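Side-chain contacts in exosome complex component Rrp42 (Methanothermobacter thermautotrophicus, PDB 2WNR), which probably contributes, as a non-catalytic component of the archaeal RNA-degrading exosome, to structuring the active site of its partner Rrp41: residues A[17-20]-A[25-28]; A[39-44]-A[158-163]; A[166-171]-A[177-182]; A[229-234]-A[249-254]. One frame throughout, in Å; residues are numbered along the deposited sequence.

Overall arrangement
The four contacts follow one another along the chain without interlocking. Interaction 1 lies at one end of the molecule and interaction 3 on the opposite side of its centre, their own centres about 53 Å apart. Interaction 2 packs strand 37-41 against helix 150-164 near the middle. That helix leads directly into strand 166-173 of interaction 3, so the two adjoin in sequence although their centres are about 21 Å apart. Interaction 4 joins strand 231-237 to helix 244-268, about 24 Å from interaction 2 between centres. Interactions 2 and 4 belong to the two different exoribonuclease domains of the family, yet the later turns of helix 244-268 reach interaction 2, linking both halves of the RNase PH fold.

Interaction 1. Residues A[17-20]-A[25-28]; sequences TDLI and RIDG
L19 and I20, near the end of helix 11-21, meet R25 and I26 where the chain has turned back, in a contact of 156 Å² made by van der Waals packing. The apolar part centres on L19. Its CG stands anti to the backbone N (chi1 -160°), which sends CD2 across to the R25-I26 peptide: L19 CD2 lies 3.4 Å from I26 N and 3.5 Å from R25 C. The same methyl sits alongside the I26 side chain, with L19 CD2 4.1 Å from I26 CG1. I20 adds a second touch, its CG1 4.2 Å from CG in the aliphatic stem of R25.

The hydrogen bonds do not cross the contact. A type I turn from R25 to G28 is closed by G28 N to R25 O at 2.8 Å, and G28 has a positive phi that favours glycine. Beyond its stem, R25 carries its guanidinium to L207 O and S30 O and forms a salt bridge with E213.

R25 is therefore used twice: its methylenes extend the apolar surface of the helix end, while its charged end ties the same loop to the end of strand 204-207 and to helix 211-214.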
loop_
_atom_site.group_PDB
_atom_site.type_symbol
_atom_site.label_atom_id
_atom_site.label_comp_id
_atom_site.label_asym_id
_atom_site.label_seq_id
_atom_site.Cartn_x
_atom_site.Cartn_y
_atom_site.Cartn_z
ATOM N N THR A 17 22.581 31.595 -18.537
ATOM C CA THR A 17 23.919 31.456 -17.966
ATOM C C THR A 17 24.789 32.687 -18.227
ATOM O O THR A 17 25.399 33.223 -17.298
ATOM C CB THR A 17 24.593 30.134 -18.408
ATOM O OG1 THR A 17 24.073 29.066 -17.610
ATOM C CG2 THR A 17 26.111 30.176 -18.239
ATOM N N ASP A 18 24.823 33.138 -19.482
ATOM C CA ASP A 18 25.574 34.337 -19.863
ATOM C C ASP A 18 25.151 35.552 -19.038
ATOM O O ASP A 18 25.986 36.353 -18.624
ATOM C CB ASP A 18 25.416 34.621 -21.361
ATOM C CG ASP A 18 26.319 33.746 -22.229
ATOM O OD1 ASP A 18 26.741 34.219 -23.312
ATOM O OD2 ASP A 18 26.608 32.593 -21.832
ATOM N N LEU A 19 23.849 35.660 -18.797
ATOM C CA LEU A 19 23.269 36.725 -17.990
ATOM C C LEU A 19 23.818 36.715 -16.555
ATOM O O LEU A 19 24.317 37.735 -16.069
ATOM C CB LEU A 19 21.749 36.567 -17.986
ATOM C CG LEU A 19 20.807 37.717 -17.635
ATOM C CD1 LEU A 19 20.519 38.616 -18.830
ATOM C CD2 LEU A 19 19.524 37.107 -17.123
ATOM N N ILE A 20 23.730 35.558 -15.894
ATOM C CA ILE A 20 24.191 35.395 -14.512
ATOM C C ILE A 20 25.709 35.481 -14.369
ATOM O O ILE A 20 26.199 35.901 -13.321
ATOM C CB ILE A 20 23.654 34.091 -13.882
ATOM C CG1 ILE A 20 22.179 34.258 -13.518
ATOM C CG2 ILE A 20 24.444 33.717 -12.630
ATOM C CD1 ILE A 20 21.417 32.969 -13.422
ATOM N N ARG A 25 20.048 38.890 -13.402
ATOM C CA ARG A 25 19.052 37.838 -13.474
ATOM C C ARG A 25 17.863 38.274 -14.305
ATOM O O ARG A 25 17.639 39.465 -14.499
ATOM C CB ARG A 25 18.607 37.423 -12.071
ATOM C CG ARG A 25 19.733 36.865 -11.241
ATOM C CD ARG A 25 19.217 35.810 -10.326
ATOM N NE ARG A 25 19.224 36.224 -8.932
ATOM C CZ ARG A 25 18.715 35.504 -7.936
ATOM N NH1 ARG A 25 18.135 34.331 -8.174
ATOM N NH2 ARG A 25 18.781 35.965 -6.698
ATOM N N ILE A 26 17.108 37.297 -14.796
ATOM C CA ILE A 26 15.941 37.556 -15.632
ATOM C C ILE A 26 14.981 38.582 -15.017
ATOM O O ILE A 26 14.577 39.540 -15.687
ATOM C CB ILE A 26 15.233 36.227 -16.032
ATOM C CG1 ILE A 26 15.624 35.832 -17.465
ATOM C CG2 ILE A 26 13.702 36.306 -15.865
ATOM C CD1 ILE A 26 15.162 36.816 -18.563
ATOM N N ASP A 27 14.647 38.394 -13.741
ATOM C CA ASP A 27 13.744 39.312 -13.047
ATOM C C ASP A 27 14.474 40.536 -12.474
ATOM O O ASP A 27 13.879 41.351 -11.765
ATOM C CB ASP A 27 12.937 38.583 -11.968
ATOM C CG ASP A 27 13.791 38.120 -10.803
ATOM O OD1 ASP A 27 14.979 37.779 -11.016
ATOM O OD2 ASP A 27 13.255 38.093 -9.674
ATOM N N GLY A 28 15.767 40.640 -12.777
ATOM C CA GLY A 28 16.565 41.831 -12.477
ATOM C C GLY A 28 16.981 42.069 -11.038
ATOM O O GLY A 28 17.076 43.216 -10.610
#

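Interaction 2. Residues A[39-44]-A[158-163]; sequences IETGVI and TVAALL
Strand residue T41 and helix residue A161 bring their CA atoms to 6.5 Å, the closest CA pair of the two segments, and the side chains of I39 and T41 both reach A160. Alternation along the strand explains the choice: I39 and T41 point their CB atoms to the helix, while E40 between them points away. A160 presents its CB, a single methyl, to the strand, and I39 CG2 meets it methyl to methyl at 4.1 Å. That branch of I39 is the one lying anti to the backbone N, with CG1 beside the N instead (chi1 -55°).

T41 touches the helix with its methyl. Its CG2 is 4.1 Å from A160 O and 4.4 Å from A160 CB, so it rests against the backbone as well as the side chain. The hydroxyl occupies the other branch, between backbone N and carbonyl carbon (chi1 63°), and makes a weak hydrogen bond to D164, one residue past the helical segment.

This is helix-on-sheet packing within the first exoribonuclease domain of the RNase PH family. Strand 37-41 pairs with strand 49-55, and helix 150-164 also lays A160 on S51 and A161 on V62 and V64. The C-terminal helix 244-268 closes in as well, with Y264 on I39 and L265 on A160.

No hydrogen bond joins the two segments directly, and they bury just 92 Å² together.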
loop_
_atom_site.group_PDB
_atom_site.type_symbol
_atom_site.label_atom_id
_atom_site.label_comp_id
_atom_site.label_asym_id
_atom_site.label_seq_id
_atom_site.Cartn_x
_atom_site.Cartn_y
_atom_site.Cartn_z
ATOM N N ILE A 39 4.506 36.732 4.868
ATOM C CA ILE A 39 4.298 35.785 5.964
ATOM C C ILE A 39 3.024 36.107 6.751
ATOM O O ILE A 39 2.892 37.196 7.334
ATOM C CB ILE A 39 5.497 35.787 6.936
ATOM C CG1 ILE A 39 6.802 35.525 6.186
ATOM C CG2 ILE A 39 5.287 34.774 8.060
ATOM C CD1 ILE A 39 8.056 35.937 6.947
ATOM N N GLU A 40 2.089 35.160 6.758
ATOM C CA GLU A 40 0.885 35.261 7.584
ATOM C C GLU A 40 0.820 34.077 8.530
ATOM O O GLU A 40 1.239 32.979 8.180
ATOM C CB GLU A 40 -0.376 35.268 6.729
ATOM C CG GLU A 40 -0.420 36.331 5.642
ATOM C CD GLU A 40 -1.631 36.151 4.737
ATOM O OE1 GLU A 40 -2.742 36.601 5.118
ATOM O OE2 GLU A 40 -1.468 35.552 3.647
ATOM N N THR A 41 0.298 34.307 9.730
ATOM C CA THR A 41 0.068 33.227 10.688
ATOM C C THR A 41 -1.417 33.166 11.048
ATOM O O THR A 41 -2.190 34.037 10.643
ATOM C CB THR A 41 0.952 33.371 11.964
ATOM O OG1 THR A 41 0.611 34.571 12.670
ATOM C CG2 THR A 41 2.432 33.387 11.605
ATOM N N GLY A 42 -1.812 32.133 11.793
ATOM C CA GLY A 42 -3.208 31.946 12.209
ATOM C C GLY A 42 -4.172 31.882 11.036
ATOM O O GLY A 42 -5.273 32.435 11.086
ATOM N N VAL A 43 -3.751 31.183 9.989
ATOM C CA VAL A 43 -4.464 31.113 8.717
ATOM C C VAL A 43 -5.609 30.089 8.726
ATOM O O VAL A 43 -6.683 30.342 8.156
ATOM C CB VAL A 43 -3.466 30.820 7.570
ATOM C CG1 VAL A 43 -4.186 30.434 6.281
ATOM C CG2 VAL A 43 -2.583 32.035 7.348
ATOM N N ILE A 44 -5.361 28.937 9.356
ATOM C CA ILE A 44 -6.353 27.867 9.497
ATOM C C ILE A 44 -6.859 27.890 10.937
ATOM O O ILE A 44 -6.117 27.567 11.866
ATOM C CB ILE A 44 -5.746 26.465 9.185
ATOM C CG1 ILE A 44 -4.877 26.490 7.921
ATOM C CG2 ILE A 44 -6.843 25.401 9.092
ATOM C CD1 ILE A 44 -5.628 26.842 6.610
ATOM N N THR A 158 7.347 26.713 8.281
ATOM C CA THR A 158 7.342 25.788 9.399
ATOM C C THR A 158 7.745 26.516 10.672
ATOM O O THR A 158 7.052 26.412 11.685
ATOM C CB THR A 158 8.287 24.619 9.155
ATOM O OG1 THR A 158 8.012 24.048 7.871
ATOM C CG2 THR A 158 8.102 23.547 10.232
ATOM N N VAL A 159 8.848 27.267 10.607
ATOM C CA VAL A 159 9.272 28.089 11.731
ATOM C C VAL A 159 8.153 29.045 12.138
ATOM O O VAL A 159 7.813 29.135 13.326
ATOM C CB VAL A 159 10.609 28.837 11.454
ATOM C CG1 VAL A 159 10.879 29.898 12.510
ATOM C CG2 VAL A 159 11.768 27.853 11.445
ATOM N N ALA A 160 7.568 29.733 11.159
ATOM C CA ALA A 160 6.485 30.672 11.438
ATOM C C ALA A 160 5.326 29.967 12.146
ATOM O O ALA A 160 4.845 30.440 13.180
ATOM C CB ALA A 160 6.011 31.358 10.162
ATOM N N ALA A 161 4.909 28.821 11.605
ATOM C CA ALA A 161 3.794 28.065 12.167
ATOM C C ALA A 161 4.067 27.612 13.607
ATOM O O ALA A 161 3.173 27.627 14.457
ATOM C CB ALA A 161 3.469 26.884 11.282
ATOM N N LEU A 162 5.310 27.226 13.871
ATOM C CA LEU A 162 5.713 26.770 15.194
ATOM C C LEU A 162 5.608 27.883 16.225
ATOM O O LEU A 162 5.209 27.650 17.368
ATOM C CB LEU A 162 7.139 26.220 15.168
ATOM C CG LEU A 162 7.303 24.841 14.530
ATOM C CD1 LEU A 162 8.761 24.499 14.280
ATOM C CD2 LEU A 162 6.587 23.747 15.272
ATOM N N LEU A 163 5.978 29.087 15.808
ATOM C CA LEU A 163 5.893 30.266 16.653
ATOM C C LEU A 163 4.436 30.643 16.930
ATOM O O LEU A 163 4.102 31.157 18.008
ATOM C CB LEU A 163 6.610 31.407 15.952
ATOM C CG LEU A 163 8.059 31.773 16.293
ATOM C CD1 LEU A 163 8.814 30.852 17.287
ATOM C CD2 LEU A 163 8.881 32.158 15.076
#

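Interaction 3. Residues A[166-171]-A[177-182]; sequences RIPAAE and VVINRE
A169 O receives the backbone N of N180 in the shortest hydrogen bond of the contact, 2.7 Å long with an N-H...O angle of 160°. The return bond from A169 N to N180 O is weak. Two residues along, E171 N donates to V178 O at 3.0 Å, and V178 N returns a weak bond to E171 O. A169-N180 and E171-V178 are thus hydrogen-bonded pairs, with the non-hydrogen-bonded pair A170-I179 between them.

The register defines an antiparallel beta hairpin, strands 166-173 and 176-180, whose first strand is central in a three-stranded sheet completed by strand 184-186. The strand directions differ by 143°, well short of exact antiparallelism.

Side chains sort by face. A170 and I179 share the face that packs on strands 58-69 and 133-145, through I68 and W135. I179 CG2 also lies beside the P168 ring, 3.7 Å from P168 CB, and P168 CG sits over one face of the R181 guanidinium, offset toward its rim. On the other face, E171 and N180 cross with carboxylate and amide planes 33° apart; E171 OE1 is 3.7 Å from N180 CB, contact without a hydrogen bond.

N180 OD1 instead accepts from E182 N at 3.1 Å, an Asx turn where the chain turns a corner at R181 and E182. A valine here has no such acceptor, and the E182 N-H would probably lose this mate, leaving the corner freer to move.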
loop_
_atom_site.group_PDB
_atom_site.type_symbol
_atom_site.label_atom_id
_atom_site.label_comp_id
_atom_site.label_asym_id
_atom_site.label_seq_id
_atom_site.Cartn_x
_atom_site.Cartn_y
_atom_site.Cartn_z
ATOM N N ARG A 166 -0.181 27.341 19.612
ATOM C CA ARG A 166 -0.626 27.359 21.001
ATOM C C ARG A 166 -1.233 25.990 21.288
ATOM O O ARG A 166 -2.045 25.500 20.503
ATOM C CB ARG A 166 -1.670 28.463 21.237
ATOM C CG ARG A 166 -1.214 29.888 20.916
ATOM C CD ARG A 166 -0.278 30.474 21.994
ATOM N NE ARG A 166 0.256 31.789 21.612
ATOM C CZ ARG A 166 1.270 31.986 20.763
ATOM N NH1 ARG A 166 1.894 30.958 20.184
ATOM N NH2 ARG A 166 1.663 33.226 20.488
ATOM N N ILE A 167 -0.824 25.359 22.389
ATOM C CA ILE A 167 -1.340 24.031 22.749
ATOM C C ILE A 167 -1.917 23.991 24.161
ATOM O O ILE A 167 -1.449 24.720 25.039
ATOM C CB ILE A 167 -0.281 22.908 22.588
ATOM C CG1 ILE A 167 0.902 23.111 23.541
ATOM C CG2 ILE A 167 0.179 22.808 21.147
ATOM C CD1 ILE A 167 1.726 21.854 23.774
ATOM N N PRO A 168 -2.936 23.141 24.387
ATOM C CA PRO A 168 -3.537 23.035 25.717
ATOM C C PRO A 168 -2.546 22.511 26.757
ATOM O O PRO A 168 -1.646 21.730 26.426
ATOM C CB PRO A 168 -4.676 22.033 25.513
ATOM C CG PRO A 168 -4.297 21.264 24.300
ATOM C CD PRO A 168 -3.590 22.240 23.421
ATOM N N ALA A 169 -2.701 22.965 27.997
ATOM C CA ALA A 169 -1.884 22.481 29.093
ATOM C C ALA A 169 -2.243 21.033 29.383
ATOM O O ALA A 169 -3.417 20.683 29.505
ATOM C CB ALA A 169 -2.080 23.336 30.325
ATOM N N ALA A 170 -1.220 20.192 29.462
ATOM C CA ALA A 170 -1.406 18.797 29.818
ATOM C C ALA A 170 -0.942 18.529 31.264
ATOM O O ALA A 170 0.256 18.497 31.556
ATOM C CB ALA A 170 -0.686 17.901 28.821
ATOM N N GLU A 171 -1.911 18.366 32.162
ATOM C CA GLU A 171 -1.631 18.061 33.574
ATOM C C GLU A 171 -1.660 16.555 33.817
ATOM O O GLU A 171 -2.319 15.807 33.081
ATOM C CB GLU A 171 -2.620 18.774 34.515
ATOM C CG GLU A 171 -2.164 20.156 35.005
ATOM C CD GLU A 171 -2.499 21.298 34.048
ATOM O OE1 GLU A 171 -2.633 21.054 32.821
ATOM O OE2 GLU A 171 -2.618 22.449 34.520
ATOM N N VAL A 177 -3.972 11.225 31.501
ATOM C CA VAL A 177 -3.521 12.526 31.005
ATOM C C VAL A 177 -4.677 13.507 30.821
ATOM O O VAL A 177 -5.447 13.429 29.852
ATOM C CB VAL A 177 -2.671 12.399 29.717
ATOM C CG1 VAL A 177 -2.180 13.762 29.245
ATOM C CG2 VAL A 177 -1.495 11.485 29.972
ATOM N N VAL A 178 -4.786 14.423 31.777
ATOM C CA VAL A 178 -5.785 15.476 31.746
ATOM C C VAL A 178 -5.354 16.548 30.748
ATOM O O VAL A 178 -4.257 17.104 30.858
ATOM C CB VAL A 178 -5.976 16.110 33.153
ATOM C CG1 VAL A 178 -6.979 17.258 33.112
ATOM C CG2 VAL A 178 -6.410 15.053 34.164
ATOM N N ILE A 179 -6.211 16.817 29.767
ATOM C CA ILE A 179 -6.027 17.974 28.889
ATOM C C ILE A 179 -6.767 19.185 29.479
ATOM O O ILE A 179 -7.966 19.120 29.759
ATOM C CB ILE A 179 -6.490 17.692 27.439
ATOM C CG1 ILE A 179 -5.566 16.667 26.771
ATOM C CG2 ILE A 179 -6.515 18.978 26.629
ATOM C CD1 ILE A 179 -5.999 16.223 25.350
ATOM N N ASN A 180 -6.040 20.279 29.682
ATOM C CA ASN A 180 -6.629 21.519 30.174
ATOM C C ASN A 180 -6.582 22.600 29.096
ATOM O O ASN A 180 -5.557 23.262 28.907
ATOM C CB ASN A 180 -5.913 21.975 31.452
ATOM C CG ASN A 180 -6.619 23.127 32.152
ATOM O OD1 ASN A 180 -7.483 23.787 31.577
ATOM N ND2 ASN A 180 -6.243 23.375 33.404
ATOM N N ARG A 181 -7.705 22.771 28.400
ATOM C CA ARG A 181 -7.812 23.702 27.272
ATOM C C ARG A 181 -8.059 25.165 27.694
ATOM O O ARG A 181 -8.138 26.061 26.849
ATOM C CB ARG A 181 -8.880 23.210 26.280
ATOM C CG ARG A 181 -9.014 24.037 25.004
ATOM C CD ARG A 181 -9.840 23.318 23.960
ATOM N NE ARG A 181 -8.998 22.627 22.982
ATOM C CZ ARG A 181 -8.623 21.349 23.052
ATOM N NH1 ARG A 181 -9.005 20.580 24.070
ATOM N NH2 ARG A 181 -7.859 20.838 22.092
ATOM N N GLU A 182 -8.164 25.410 28.997
ATOM C CA GLU A 182 -8.278 26.783 29.496
ATOM C C GLU A 182 -6.930 27.509 29.411
ATOM O O GLU A 182 -6.856 28.636 28.917
ATOM C CB GLU A 182 -8.841 26.835 30.932
ATOM C CG GLU A 182 -10.045 25.913 31.232
ATOM C CD GLU A 182 -11.174 26.001 30.207
ATOM O OE1 GLU A 182 -12.186 26.674 30.499
ATOM O OE2 GLU A 182 -11.057 25.394 29.120
#

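Interaction 4. Residues A[229-234]-A[249-254]; sequences GSICAM and KAVSIA
V251 carries the whole helical side of this contact, receiving I231 and M234 on its two methyls. Its CG1 lies 3.8 Å from I231 CD1. The other methyl, V251 CG2, is shared: it is 3.9 Å from M234 CE and equally 3.9 Å from I231 CD1. Both strand side chains cross the valine at about a right angle and meet it with their terminal methyls, CD1 and CE. M234 gets there by running extended from the backbone (chi1 -168°) and then bending at its last torsion (chi3 -74°), which swings CE toward V251.

I231 and M234 are three residues apart, a spacing that would put them on opposite faces of a regular strand. Here C232 and A233 both face G224 in a classic beta bulge, which resets the alternation and lets both flanking side chains point to helix 244-268.

Behind these methyls the backbones stay well apart, 8.3 Å at their closest CA pair, I231 and V251, so only side-chain ends meet; the two segments bury only 98 Å² together, and no hydrogen bond crosses. The solvent side is that of K249 and S252, both exposed on the helix, whereas A250 turns to I221 and I223 of the neighbouring strand.

Another protein chain packs on I231, M234 and V251, and M234 pairs with an antiparallel strand of that chain, carrying the sheet across the interface. The three touching side chains are apolar and buried, which implies a hydrophobic contact that serves both the second exoribonuclease domain and the seam between subunits.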
loop_
_atom_site.group_PDB
_atom_site.type_symbol
_atom_site.label_atom_id
_atom_site.label_comp_id
_atom_site.label_asym_id
_atom_site.label_seq_id
_atom_site.Cartn_x
_atom_site.Cartn_y
_atom_site.Cartn_z
ATOM N N GLY A 229 24.586 32.102 14.478
ATOM C CA GLY A 229 25.443 31.990 13.301
ATOM C C GLY A 229 26.127 30.654 13.085
ATOM O O GLY A 229 27.167 30.600 12.437
ATOM N N SER A 230 25.551 29.579 13.619
ATOM C CA SER A 230 26.096 28.237 13.418
ATOM C C SER A 230 25.241 27.436 12.432
ATOM O O SER A 230 24.028 27.659 12.334
ATOM C CB SER A 230 26.246 27.501 14.759
ATOM O OG SER A 230 24.983 27.209 15.325
ATOM N N ILE A 231 25.881 26.515 11.708
ATOM C CA ILE A 231 25.226 25.712 10.661
ATOM C C ILE A 231 24.579 24.465 11.250
ATOM O O ILE A 231 25.257 23.636 11.861
ATOM C CB ILE A 231 26.228 25.295 9.542
ATOM C CG1 ILE A 231 26.834 26.528 8.861
ATOM C CG2 ILE A 231 25.558 24.404 8.516
ATOM C CD1 ILE A 231 28.146 26.263 8.148
ATOM N N CYS A 232 23.270 24.335 11.063
ATOM C CA CYS A 232 22.542 23.183 11.594
ATOM C C CYS A 232 21.991 22.226 10.527
ATOM O O CYS A 232 21.580 21.110 10.851
ATOM C CB CYS A 232 21.434 23.629 12.538
ATOM S SG CYS A 232 20.132 24.534 11.740
ATOM N N ALA A 233 21.991 22.647 9.265
ATOM C CA ALA A 233 21.582 21.764 8.170
ATOM C C ALA A 233 22.192 22.182 6.842
ATOM O O ALA A 233 22.288 23.381 6.535
ATOM C CB ALA A 233 20.070 21.715 8.050
ATOM N N MET A 234 22.595 21.192 6.050
ATOM C CA MET A 234 23.114 21.449 4.716
ATOM C C MET A 234 22.678 20.354 3.750
ATOM O O MET A 234 22.602 19.177 4.122
ATOM C CB MET A 234 24.629 21.555 4.744
ATOM C CG MET A 234 25.236 22.104 3.474
ATOM S SD MET A 234 27.019 22.319 3.633
ATOM C CE MET A 234 27.081 23.759 4.691
ATOM N N LYS A 249 31.522 29.889 -0.063
ATOM C CA LYS A 249 30.903 31.160 -0.428
ATOM C C LYS A 249 29.435 31.160 -0.004
ATOM O O LYS A 249 28.961 32.118 0.603
ATOM C CB LYS A 249 31.049 31.422 -1.932
ATOM C CG LYS A 249 30.545 32.786 -2.392
ATOM C CD LYS A 249 31.068 33.153 -3.777
ATOM C CE LYS A 249 30.424 34.454 -4.269
ATOM N NZ LYS A 249 31.143 35.042 -5.435
ATOM N N ALA A 250 28.732 30.075 -0.314
ATOM C CA ALA A 250 27.335 29.908 0.090
ATOM C C ALA A 250 27.146 29.986 1.608
ATOM O O ALA A 250 26.234 30.653 2.073
ATOM C CB ALA A 250 26.754 28.605 -0.470
ATOM N N VAL A 251 28.001 29.316 2.375
ATOM C CA VAL A 251 27.996 29.478 3.828
ATOM C C VAL A 251 28.103 30.962 4.174
ATOM O O VAL A 251 27.238 31.510 4.863
ATOM C CB VAL A 251 29.138 28.676 4.505
ATOM C CG1 VAL A 251 29.326 29.110 5.962
ATOM C CG2 VAL A 251 28.862 27.176 4.401
ATOM N N SER A 252 29.145 31.607 3.659
ATOM C CA SER A 252 29.396 33.021 3.923
ATOM C C SER A 252 28.131 33.868 3.751
ATOM O O SER A 252 27.695 34.518 4.704
ATOM C CB SER A 252 30.543 33.543 3.048
ATOM O OG SER A 252 30.851 34.889 3.357
ATOM N N ILE A 253 27.535 33.840 2.557
ATOM C CA ILE A 253 26.286 34.571 2.315
ATOM C C ILE A 253 25.194 34.137 3.295
ATOM O O ILE A 253 24.611 34.983 3.976
ATOM C CB ILE A 253 25.773 34.484 0.836
ATOM C CG1 ILE A 253 26.665 35.295 -0.110
ATOM C CG2 ILE A 253 24.377 35.028 0.719
ATOM C CD1 ILE A 253 27.431 34.453 -1.088
ATOM N N ALA A 254 24.939 32.834 3.384
ATOM C CA ALA A 254 23.876 32.320 4.254
ATOM C C ALA A 254 23.978 32.879 5.678
ATOM O O ALA A 254 22.977 33.323 6.251
ATOM C CB ALA A 254 23.860 30.792 4.262
#